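Adenylyltransferase and sulfurtransferase uba4 (Chaetomium thermophilum, PDB 6YUB) probably adenylates the C terminus of a ubiquitin-like sulfur carrier and converts it to a thiocarboxylate, for tRNA wobble-uridine thiolation and molybdenum cofactor synthesis. Local coordinates at residues Gly42-Pro47 with Cys130-Ala135; Ile62-Ser67 with Arg109-Pro114; Glu315-Ala320 with Asp423-Met428; Ile336-Arg341 with Ala389-Val394. All coordinates share one frame; numbering follows the deposited sequence.

Contact 1 (Gly42-Pro47 with Cys130-Ala135)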
loop_
_atom_site.group_PDB
_atom_site.type_symbol
_atom_site.label_atom_id
_atom_site.label_comp_id
_atom_site.label_asym_id
_atom_site.label_seq_id
_atom_site.Cartn_x
_atom_site.Cartn_y
_atom_site.Cartn_z
ATOM N N GLY A 42 13.754 5.423 -11.873
ATOM C CA GLY A 42 14.557 4.727 -10.889
ATOM C C GLY A 42 13.750 3.961 -9.856
ATOM O O GLY A 42 12.816 3.227 -10.200
ATOM N N GLY A 43 14.101 4.126 -8.583
ATOM C CA GLY A 43 13.463 3.343 -7.536
ATOM C C GLY A 43 11.958 3.512 -7.504
ATOM O O GLY A 43 11.215 2.537 -7.360
ATOM N N LEU A 44 11.484 4.750 -7.638
ATOM C CA LEU A 44 10.049 4.993 -7.650
ATOM C C LEU A 44 9.454 4.727 -9.027
ATOM O O LEU A 44 8.345 4.192 -9.136
ATOM C CB LEU A 44 9.759 6.430 -7.222
ATOM C CG LEU A 44 10.022 6.781 -5.757
ATOM C CD1 LEU A 44 10.044 8.300 -5.568
ATOM C CD2 LEU A 44 8.979 6.141 -4.849
ATOM N N GLY A 45 10.185 5.084 -10.088
ATOM C CA GLY A 45 9.626 5.016 -11.425
ATOM C C GLY A 45 9.467 3.608 -11.954
ATOM O O GLY A 45 8.529 3.335 -12.714
ATOM N N CYS A 46 10.375 2.702 -11.583
ATOM C CA CYS A 46 10.303 1.339 -12.113
ATOM C C CYS A 46 9.039 0.625 -11.653
ATOM O O CYS A 46 8.246 0.188 -12.508
ATOM C CB CYS A 46 11.569 0.574 -11.724
ATOM S SG CYS A 46 13.049 1.104 -12.636
ATOM N N PRO A 47 8.781 0.471 -10.354
ATOM C CA PRO A 47 7.528 -0.191 -9.949
ATOM C C PRO A 47 6.291 0.524 -10.467
ATOM O O PRO A 47 5.362 -0.134 -10.954
ATOM C CB PRO A 47 7.609 -0.186 -8.413
ATOM C CG PRO A 47 8.599 0.895 -8.072
ATOM C CD PRO A 47 9.595 0.888 -9.196
ATOM N N CYS A 130 8.118 10.809 -9.838
ATOM C CA CYS A 130 8.958 9.717 -9.369
ATOM C C CYS A 130 10.405 10.148 -9.191
ATOM O O CYS A 130 11.301 9.299 -9.135
ATOM C CB CYS A 130 8.857 8.536 -10.328
ATOM S SG CYS A 130 7.185 7.879 -10.416
ATOM N N THR A 131 10.648 11.453 -9.114
ATOM C CA THR A 131 11.951 11.962 -8.725
ATOM C C THR A 131 12.076 11.893 -7.208
ATOM O O THR A 131 11.117 12.170 -6.477
ATOM C CB THR A 131 12.140 13.406 -9.194
ATOM O OG1 THR A 131 11.472 14.299 -8.292
ATOM C CG2 THR A 131 11.581 13.599 -10.600
ATOM N N ASP A 132 13.250 11.502 -6.737
ATOM C CA ASP A 132 13.586 11.598 -5.316
ATOM C C ASP A 132 14.388 12.865 -5.048
ATOM O O ASP A 132 15.397 12.856 -4.345
ATOM C CB ASP A 132 14.345 10.355 -4.864
ATOM C CG ASP A 132 13.421 9.262 -4.358
ATOM O OD1 ASP A 132 12.482 9.583 -3.600
ATOM O OD2 ASP A 132 13.628 8.085 -4.720
ATOM N N ASN A 133 13.934 13.977 -5.624
ATOM C CA ASN A 133 14.661 15.243 -5.576
ATOM C C ASN A 133 13.719 16.341 -5.093
ATOM O O ASN A 133 12.687 16.593 -5.743
ATOM C CB ASN A 133 15.232 15.579 -6.957
ATOM C CG ASN A 133 16.154 16.778 -6.936
ATOM O OD1 ASN A 133 15.899 17.762 -6.242
ATOM N ND2 ASN A 133 17.240 16.699 -7.694
ATOM N N PRO A 134 14.030 17.019 -3.982
ATOM C CA PRO A 134 13.119 18.084 -3.519
ATOM C C PRO A 134 12.923 19.192 -4.539
ATOM O O PRO A 134 11.783 19.588 -4.819
ATOM C CB PRO A 134 13.804 18.607 -2.246
ATOM C CG PRO A 134 14.769 17.560 -1.842
ATOM C CD PRO A 134 15.198 16.861 -3.094
ATOM N N ALA A 135 14.019 19.712 -5.099
ATOM C CA ALA A 135 13.924 20.826 -6.036
ATOM C C ALA A 135 12.992 20.487 -7.190
ATOM O O ALA A 135 12.110 21.278 -7.546
ATOM C CB ALA A 135 15.315 21.188 -6.560
HETATM O O HOH W 1 12.410 6.715 -9.529
#
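The backbones of L44 and C130 come within 5.1 Å, CA to CA, where the glycine turn leading into helix 45-55 passes the start of the loop that follows strand 126-129. No direct hydrogen bond joins the two segments; a water does it instead. It accepts from G42 N (3.0 Å) and G45 N (2.8 Å) and donates to C130 O at 2.8 Å, pinning the first turn to the neighbouring loop. C46 N bonds back to G42 O and closes that turn. Glycine lets G45 come close, its N 3.7 Å from C130 CB; a side chain there would start in contact with that CB.

L44 carries most of the side-chain contact. Its CB rests on C130 CB (3.9 Å), and its CG, anti to the carbonyl carbon (chi1 -69°), sends CD1 across the D132 carboxylate at about a right angle, 3.4 Å from OD1 and 3.7 Å from OD2. L44 also packs on V210 and M213 of helix 207-227, so a branched apolar residue fits. D132 OD1 weakly accepts from S156 N and from N305 ND2. With an alanine at D132, those two donors would probably lose an acceptor and L44 CD1 would have a gap beside it. Further along, N133 OD1 accepts weakly from A135 N, capping the start of helix 134-147.

A glycine-rich strand-turn-helix holding a water at the helix start is characteristic of Rossmann-type nucleotide folds; here it fits the GxGxxG pattern, and G43, D132 and N133 are predicted to bind ATP.

Contact 2 (Ile62-Ser67 with Arg109-Pro114); sequences IVDGDS and RFDLTP
The D111 carboxylate meets G65 over its face: G65 N donates to OD1 at 3.0 Å from 50° above the plane. A second flat group, the D64 carboxylate, lies alongside and points the same way, its plane turned 58° from that of D111, with the two OD1 atoms 4.0 Å apart. On D64 the anti lone pair of OD1 takes D66 N at 3.0 Å, an Asx turn that bends the chain out of strand 59-63, while OD2 accepts from A41 N. D111 reaches back because its CG stands anti to the carbonyl carbon (chi1 -79°), although the CB bond leads away from G65. Glycine belongs at G65: a CB there would press against D111 N and the F110 carbonyl carbon.

Behind the acids the contact turns apolar. V63 CG1 sits 3.4 Å from F110 O and 4.5 Å from L112 CB, and V63, F110 and L112 all touch I120 of helix 117-121. R109 CA makes a CH...O contact of 3.6 Å with D64 O; the R109 guanidinium forms a salt bridge with D90.

Three aspartates thus gather, D66 OD1 lying 4.4 Å from D111 OD2. Backbone N-H groups, together with a long, weak ion pair from K88 to D64, probably offset their mutual repulsion. An acidic residue just past the second strand of a Rossmann-type fold commonly binds the ribose hydroxyls, consistent with the predicted ATP role of D64.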
loop_
_atom_site.group_PDB
_atom_site.type_symbol
_atom_site.label_atom_id
_atom_site.label_comp_id
_atom_site.label_asym_id
_atom_site.label_seq_id
_atom_site.Cartn_x
_atom_site.Cartn_y
_atom_site.Cartn_z
ATOM N N ILE A 62 8.039 8.650 -20.046
ATOM C CA ILE A 62 9.071 8.444 -19.040
ATOM C C ILE A 62 10.176 9.470 -19.264
ATOM O O ILE A 62 10.727 9.566 -20.368
ATOM C CB ILE A 62 9.640 7.013 -19.094
ATOM C CG1 ILE A 62 8.511 5.982 -19.001
ATOM C CG2 ILE A 62 10.637 6.794 -17.966
ATOM C CD1 ILE A 62 8.950 4.557 -19.290
ATOM N N VAL A 63 10.502 10.222 -18.217
ATOM C CA VAL A 63 11.485 11.298 -18.290
ATOM C C VAL A 63 12.663 10.930 -17.398
ATOM O O VAL A 63 12.493 10.722 -16.191
ATOM C CB VAL A 63 10.887 12.649 -17.865
ATOM C CG1 VAL A 63 11.889 13.772 -18.093
ATOM C CG2 VAL A 63 9.591 12.925 -18.610
ATOM N N ASP A 64 13.854 10.848 -17.991
ATOM C CA ASP A 64 15.072 10.589 -17.235
ATOM C C ASP A 64 16.268 10.738 -18.162
ATOM O O ASP A 64 16.198 10.366 -19.338
ATOM C CB ASP A 64 15.049 9.188 -16.610
ATOM C CG ASP A 64 15.845 9.113 -15.318
ATOM O OD1 ASP A 64 17.018 9.539 -15.311
ATOM O OD2 ASP A 64 15.288 8.644 -14.299
ATOM N N GLY A 65 17.361 11.276 -17.625
ATOM C CA GLY A 65 18.569 11.479 -18.401
ATOM C C GLY A 65 19.757 10.685 -17.897
ATOM O O GLY A 65 20.813 10.659 -18.540
ATOM N N ASP A 66 19.593 10.023 -16.756
ATOM C CA ASP A 66 20.669 9.229 -16.180
ATOM C C ASP A 66 20.664 7.813 -16.756
ATOM O O ASP A 66 19.749 7.408 -17.477
ATOM C CB ASP A 66 20.548 9.200 -14.654
ATOM C CG ASP A 66 20.909 10.530 -14.020
ATOM O OD1 ASP A 66 21.788 11.234 -14.568
ATOM O OD2 ASP A 66 20.315 10.880 -12.978
ATOM N N SER A 67 21.711 7.062 -16.428
ATOM C CA SER A 67 21.944 5.731 -16.967
ATOM C C SER A 67 21.862 4.676 -15.871
ATOM O O SER A 67 21.909 4.978 -14.677
ATOM C CB SER A 67 23.314 5.659 -17.657
ATOM O OG SER A 67 23.289 6.294 -18.924
ATOM N N ARG A 109 14.811 11.377 -23.203
ATOM C CA ARG A 109 16.179 11.033 -22.834
ATOM C C ARG A 109 16.925 12.248 -22.301
ATOM O O ARG A 109 18.038 12.551 -22.743
ATOM C CB ARG A 109 16.905 10.425 -24.040
ATOM C CG ARG A 109 16.250 9.137 -24.538
ATOM C CD ARG A 109 16.931 8.569 -25.769
ATOM N NE ARG A 109 16.312 7.306 -26.179
ATOM C CZ ARG A 109 15.246 7.210 -26.972
ATOM N NH1 ARG A 109 14.664 8.302 -27.459
ATOM N NH2 ARG A 109 14.756 6.019 -27.278
ATOM N N PHE A 110 16.317 12.940 -21.341
ATOM C CA PHE A 110 16.933 14.090 -20.691
ATOM C C PHE A 110 16.195 14.342 -19.384
ATOM O O PHE A 110 15.141 13.756 -19.117
ATOM C CB PHE A 110 16.907 15.329 -21.593
ATOM C CG PHE A 110 15.586 15.567 -22.261
ATOM C CD1 PHE A 110 15.276 14.943 -23.460
ATOM C CD2 PHE A 110 14.651 16.416 -21.694
ATOM C CE1 PHE A 110 14.061 15.160 -24.079
ATOM C CE2 PHE A 110 13.432 16.638 -22.309
ATOM C CZ PHE A 110 13.139 16.009 -23.504
ATOM N N ASP A 111 16.767 15.218 -18.566
ATOM C CA ASP A 111 16.200 15.525 -17.262
ATOM C C ASP A 111 15.244 16.706 -17.353
ATOM O O ASP A 111 15.375 17.578 -18.217
ATOM C CB ASP A 111 17.303 15.833 -16.246
ATOM C CG ASP A 111 17.969 14.579 -15.709
ATOM O OD1 ASP A 111 17.320 13.511 -15.699
ATOM O OD2 ASP A 111 19.139 14.659 -15.287
ATOM N N LEU A 112 14.271 16.723 -16.447
ATOM C CA LEU A 112 13.336 17.834 -16.357
ATOM C C LEU A 112 14.036 19.049 -15.765
ATOM O O LEU A 112 14.821 18.935 -14.818
ATOM C CB LEU A 112 12.136 17.438 -15.502
ATOM C CG LEU A 112 10.979 18.425 -15.374
ATOM C CD1 LEU A 112 9.841 18.070 -16.320
ATOM C CD2 LEU A 112 10.496 18.465 -13.935
ATOM N N THR A 113 13.758 20.214 -16.334
ATOM C CA THR A 113 14.363 21.464 -15.903
ATOM C C THR A 113 13.298 22.543 -15.886
ATOM O O THR A 113 12.244 22.399 -16.520
ATOM C CB THR A 113 15.504 21.898 -16.834
ATOM O OG1 THR A 113 14.954 22.324 -18.086
ATOM C CG2 THR A 113 16.479 20.754 -17.080
ATOM N N PRO A 114 13.543 23.657 -15.187
ATOM C CA PRO A 114 12.591 24.778 -15.244
ATOM C C PRO A 114 12.377 25.300 -16.644
ATOM O O PRO A 114 11.340 25.919 -16.910
ATOM C CB PRO A 114 13.233 25.844 -14.339
ATOM C CG PRO A 114 14.170 25.080 -13.444
ATOM C CD PRO A 114 14.675 23.932 -14.278
#

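Contact 3 (Glu315-Ala320 with Asp423-Met428)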
loop_
_atom_site.group_PDB
_atom_site.type_symbol
_atom_site.label_atom_id
_atom_site.label_comp_id
_atom_site.label_asym_id
_atom_site.label_seq_id
_atom_site.Cartn_x
_atom_site.Cartn_y
_atom_site.Cartn_z
ATOM N N GLU A 315 -8.559 15.473 12.722
ATOM C CA GLU A 315 -9.039 14.147 12.361
ATOM C C GLU A 315 -10.553 14.141 12.194
ATOM O O GLU A 315 -11.285 14.764 12.969
ATOM C CB GLU A 315 -8.622 13.130 13.424
ATOM N N ASP A 316 -11.019 13.422 11.171
ATOM C CA ASP A 316 -12.435 13.337 10.854
ATOM C C ASP A 316 -13.057 11.988 11.181
ATOM O O ASP A 316 -14.282 11.860 11.097
ATOM C CB ASP A 316 -12.668 13.619 9.358
ATOM C CG ASP A 316 -12.525 15.081 9.003
ATOM O OD1 ASP A 316 -11.929 15.836 9.802
ATOM O OD2 ASP A 316 -13.020 15.480 7.928
ATOM N N ARG A 317 -12.260 10.981 11.524
ATOM C CA ARG A 317 -12.778 9.639 11.721
ATOM C C ARG A 317 -12.037 8.965 12.866
ATOM O O ARG A 317 -10.955 9.397 13.276
ATOM C CB ARG A 317 -12.649 8.783 10.452
ATOM C CG ARG A 317 -13.106 9.470 9.173
ATOM C CD ARG A 317 -13.333 8.454 8.063
ATOM N NE ARG A 317 -14.628 7.790 8.191
ATOM C CZ ARG A 317 -14.958 6.657 7.577
ATOM N NH1 ARG A 317 -14.082 6.043 6.791
ATOM N NH2 ARG A 317 -16.163 6.135 7.756
ATOM N N ILE A 318 -12.640 7.893 13.377
ATOM C CA ILE A 318 -12.065 7.111 14.465
ATOM C C ILE A 318 -12.470 5.659 14.267
ATOM O O ILE A 318 -13.585 5.369 13.824
ATOM C CB ILE A 318 -12.524 7.636 15.844
ATOM C CG1 ILE A 318 -11.807 6.883 16.966
ATOM C CG2 ILE A 318 -14.036 7.499 15.997
ATOM C CD1 ILE A 318 -11.956 7.533 18.324
ATOM N N THR A 319 -11.557 4.746 14.583
ATOM C CA THR A 319 -11.841 3.327 14.461
ATOM C C THR A 319 -12.699 2.857 15.632
ATOM O O THR A 319 -12.671 3.434 16.725
ATOM C CB THR A 319 -10.547 2.517 14.414
ATOM O OG1 THR A 319 -9.800 2.732 15.616
ATOM C CG2 THR A 319 -9.692 2.922 13.208
ATOM N N ALA A 320 -13.478 1.799 15.391
ATOM C CA ALA A 320 -14.223 1.175 16.477
ATOM C C ALA A 320 -13.286 0.783 17.611
ATOM O O ALA A 320 -13.626 0.929 18.792
ATOM C CB ALA A 320 -14.981 -0.047 15.960
ATOM N N ASP A 423 -16.821 10.281 12.777
ATOM C CA ASP A 423 -17.656 9.103 12.599
ATOM C C ASP A 423 -16.803 7.866 12.849
ATOM O O ASP A 423 -15.572 7.920 12.831
ATOM C CB ASP A 423 -18.291 9.048 11.204
ATOM C CG ASP A 423 -17.280 8.791 10.107
ATOM O OD1 ASP A 423 -16.200 9.418 10.131
ATOM O OD2 ASP A 423 -17.566 7.960 9.220
ATOM N N ILE A 424 -17.471 6.747 13.098
ATOM C CA ILE A 424 -16.792 5.487 13.380
ATOM C C ILE A 424 -16.596 4.740 12.068
ATOM O O ILE A 424 -17.560 4.484 11.335
ATOM C CB ILE A 424 -17.581 4.644 14.394
ATOM C CG1 ILE A 424 -17.727 5.420 15.707
ATOM C CG2 ILE A 424 -16.888 3.308 14.635
ATOM C CD1 ILE A 424 -18.381 4.638 16.838
ATOM N N VAL A 425 -15.347 4.389 11.770
ATOM C CA VAL A 425 -15.023 3.695 10.528
ATOM C C VAL A 425 -15.624 2.298 10.566
ATOM O O VAL A 425 -15.341 1.509 11.476
ATOM C CB VAL A 425 -13.504 3.640 10.317
ATOM C CG1 VAL A 425 -13.158 2.777 9.109
ATOM C CG2 VAL A 425 -12.939 5.045 10.158
ATOM N N GLY A 426 -16.453 1.982 9.573
ATOM C CA GLY A 426 -17.072 0.681 9.477
ATOM C C GLY A 426 -18.375 0.526 10.232
ATOM O O GLY A 426 -18.963 -0.565 10.201
ATOM N N GLY A 427 -18.842 1.569 10.908
ATOM C CA GLY A 427 -20.126 1.531 11.575
ATOM C C GLY A 427 -20.209 0.445 12.629
ATOM O O GLY A 427 -19.210 0.019 13.220
ATOM N N MET A 428 -21.438 -0.014 12.873
ATOM C CA MET A 428 -21.669 -1.019 13.902
ATOM C C MET A 428 -21.138 -2.390 13.499
ATOM O O MET A 428 -20.882 -3.223 14.376
ATOM C CB MET A 428 -23.162 -1.116 14.221
ATOM C CG MET A 428 -23.754 0.140 14.852
ATOM S SD MET A 428 -22.908 0.680 16.362
ATOM C CE MET A 428 -22.787 -0.856 17.265
HETATM O O HOH W 2 -13.399 0.579 12.843
#
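R317 and D423 form a salt bridge across two neighbouring parallel strands at the edge of the rhodanese-like domain's sheet. The guanidinium grips side-on, one nitrogen to each oxygen: NE donates to the syn lone pair of OD1 at 3.0 Å, and NH2 reaches OD2 at 2.7 Å, with the two planar groups only 18° apart. A bend at chi3 (80°) swings the guanidinium across V425, whose CG2 lies 3.5 Å above the plane, over its centre. Arginine suits the place, since its flat end can bond along an edge while a methyl covers a face. A leucine in place of R317 would probably leave the buried D423 carboxylate without its counter-charge and V425 CG2 without the flat group it lies over.

Further out, S401 OG donates to D423 OD2, and Y265 of the neighbouring subunit packs on R317 and V425, so the pair lies at the chain interface. Beneath the salt bridge I318 anchors the backbones: its N bonds to D423 O at 3.0 Å, and its O receives V425 N at 2.9 Å. On the other face of the sheet I424 packs on I318 and A320. The short strand segments are twisted 46° against each other. I424 to G427 form a type II turn, with glycine at G426 because a CB at its backbone angles would jam against the carbonyl O of V425. Past the last direct bond, a water takes over, accepting from A320 N at 2.8 Å and donating to V425 O at 2.6 Å.

Contact 4 (Ile336-Arg341 with Ala389-Val394); sequences ILLDTR and APIVVV
I336-D339 and I391-V394 run as parallel neighbours inside the sheet of the rhodanese-like domain, a backbone ladder of regular parallel bonds such as L338 N to V392 O (2.7 Å). Branched apolar residues suit the place, for both faces are roofed by helices. On one, L337 CD1 slants onto V392 CG1 at 3.8 Å, and both residues touch Y323 of helix 320-328. On the other, L338 CD1 meets I391 CG2 at 3.6 Å, while T340 CG2 crosses V393 CG1 at about a right angle, beneath V404 of helix 401-410.

V394 turns differently from V392 and V393: its CG1 stands between the backbone N and the carbonyl carbon (chi1 70°), tucked 3.6 Å from L338 O and beside D339 CB. D339 ends the strand with an Asx turn, OD1 accepting from R341 N at 2.8 Å while the syn lone pair of OD2 takes R341 NH1 in a salt bridge; aspartate is short enough to hold both. T340 closes the ladder with two donors on one oxygen: N meets V394 O nearly head-on at 2.9 Å, and OG1, swung between N and carbonyl carbon by chi1 of 46°, comes from above the carbonyl plane at 3.0 Å.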
loop_
_atom_site.group_PDB
_atom_site.type_symbol
_atom_site.label_atom_id
_atom_site.label_comp_id
_atom_site.label_asym_id
_atom_site.label_seq_id
_atom_site.Cartn_x
_atom_site.Cartn_y
_atom_site.Cartn_z
ATOM N N ILE A 336 -20.754 13.566 22.672
ATOM C CA ILE A 336 -22.061 13.063 22.265
ATOM C C ILE A 336 -21.843 11.940 21.260
ATOM O O ILE A 336 -20.982 12.043 20.381
ATOM C CB ILE A 336 -22.935 14.185 21.660
ATOM C CG1 ILE A 336 -23.652 14.953 22.775
ATOM C CG2 ILE A 336 -23.930 13.615 20.658
ATOM C CD1 ILE A 336 -24.403 16.184 22.300
ATOM N N LEU A 337 -22.624 10.869 21.396
ATOM C CA LEU A 337 -22.547 9.713 20.504
ATOM C C LEU A 337 -23.889 9.568 19.795
ATOM O O LEU A 337 -24.909 9.287 20.436
ATOM C CB LEU A 337 -22.194 8.444 21.276
ATOM C CG LEU A 337 -22.160 7.145 20.468
ATOM C CD1 LEU A 337 -21.085 7.198 19.388
ATOM C CD2 LEU A 337 -21.940 5.950 21.390
ATOM N N LEU A 338 -23.884 9.752 18.479
ATOM C CA LEU A 338 -25.101 9.755 17.680
ATOM C C LEU A 338 -25.154 8.492 16.830
ATOM O O LEU A 338 -24.263 8.252 16.006
ATOM C CB LEU A 338 -25.162 10.997 16.793
ATOM C CG LEU A 338 -25.087 12.331 17.535
ATOM C CD1 LEU A 338 -25.036 13.489 16.552
ATOM C CD2 LEU A 338 -26.266 12.482 18.483
ATOM N N ASP A 339 -26.201 7.698 17.028
ATOM C CA ASP A 339 -26.453 6.495 16.234
ATOM C C ASP A 339 -27.499 6.850 15.182
ATOM O O ASP A 339 -28.652 7.138 15.512
ATOM C CB ASP A 339 -26.915 5.350 17.125
ATOM C CG ASP A 339 -27.142 4.067 16.354
ATOM O OD1 ASP A 339 -27.646 4.135 15.210
ATOM O OD2 ASP A 339 -26.817 2.986 16.888
ATOM N N THR A 340 -27.101 6.806 13.910
ATOM C CA THR A 340 -27.951 7.253 12.816
ATOM C C THR A 340 -28.700 6.116 12.130
ATOM O O THR A 340 -29.349 6.350 11.106
ATOM C CB THR A 340 -27.118 8.022 11.783
ATOM O OG1 THR A 340 -25.913 7.298 11.496
ATOM C CG2 THR A 340 -26.767 9.408 12.303
ATOM N N ARG A 341 -28.632 4.900 12.661
ATOM C CA ARG A 341 -29.439 3.814 12.127
ATOM C C ARG A 341 -30.921 4.107 12.359
ATOM O O ARG A 341 -31.296 4.940 13.189
ATOM C CB ARG A 341 -29.054 2.488 12.778
ATOM C CG ARG A 341 -27.591 2.102 12.588
ATOM C CD ARG A 341 -27.030 1.468 13.855
ATOM N NE ARG A 341 -27.624 0.164 14.147
ATOM C CZ ARG A 341 -27.598 -0.422 15.339
ATOM N NH1 ARG A 341 -27.019 0.179 16.367
ATOM N NH2 ARG A 341 -28.157 -1.610 15.502
ATOM N N ALA A 389 -17.288 20.287 22.749
ATOM C CA ALA A 389 -17.766 18.937 23.027
ATOM C C ALA A 389 -17.787 18.100 21.756
ATOM O O ALA A 389 -18.613 18.345 20.870
ATOM C CB ALA A 389 -19.166 18.990 23.651
ATOM N N PRO A 390 -16.915 17.098 21.629
ATOM C CA PRO A 390 -16.876 16.323 20.382
ATOM C C PRO A 390 -18.203 15.641 20.092
ATOM O O PRO A 390 -18.997 15.357 20.993
ATOM C CB PRO A 390 -15.765 15.291 20.629
ATOM C CG PRO A 390 -14.953 15.848 21.753
ATOM C CD PRO A 390 -15.910 16.629 22.604
ATOM N N ILE A 391 -18.436 15.378 18.809
ATOM C CA ILE A 391 -19.590 14.618 18.346
ATOM C C ILE A 391 -19.073 13.408 17.580
ATOM O O ILE A 391 -18.222 13.548 16.693
ATOM C CB ILE A 391 -20.523 15.465 17.461
ATOM C CG1 ILE A 391 -21.140 16.601 18.277
ATOM C CG2 ILE A 391 -21.609 14.589 16.848
ATOM C CD1 ILE A 391 -21.909 17.613 17.443
ATOM N N VAL A 392 -19.582 12.229 17.924
ATOM C CA VAL A 392 -19.214 10.984 17.260
ATOM C C VAL A 392 -20.465 10.400 16.619
ATOM O O VAL A 392 -21.491 10.234 17.290
ATOM C CB VAL A 392 -18.583 9.978 18.240
ATOM C CG1 VAL A 392 -18.132 8.725 17.498
ATOM C CG2 VAL A 392 -17.420 10.621 18.985
ATOM N N VAL A 393 -20.375 10.092 15.329
ATOM C CA VAL A 393 -21.482 9.528 14.567
ATOM C C VAL A 393 -21.169 8.070 14.274
ATOM O O VAL A 393 -20.010 7.713 14.033
ATOM C CB VAL A 393 -21.725 10.307 13.258
ATOM C CG1 VAL A 393 -22.894 9.703 12.489
ATOM C CG2 VAL A 393 -21.970 11.784 13.554
ATOM N N VAL A 394 -22.201 7.230 14.298
ATOM C CA VAL A 394 -22.064 5.818 13.964
ATOM C C VAL A 394 -23.329 5.367 13.249
ATOM O O VAL A 394 -24.443 5.733 13.643
ATOM C CB VAL A 394 -21.806 4.956 15.219
ATOM C CG1 VAL A 394 -23.055 4.896 16.096
ATOM C CG2 VAL A 394 -21.350 3.556 14.818
#

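Contacts 1 and 2 belong to the ThiF-family part and lie across the chain's centre from contacts 3 and 4. Helix 45-55 of contact 1 is followed in the chain by strand 59-63 of contact 2; the centres are about 11 Å apart, and each contact holds residues predicted to bind ATP. Contact 1 is buried and water-bridged, whereas contact 2 is partly exposed and rich in acids. Contacts 3 and 4 share one parallel sheet, where I424 N probably bonds V393 O at 2.9 Å. Contact 4 is the inner, largely apolar pair of strands; contact 3 takes the outermost strand, 317-319, and there a salt bridge and a neighbouring subunit come in.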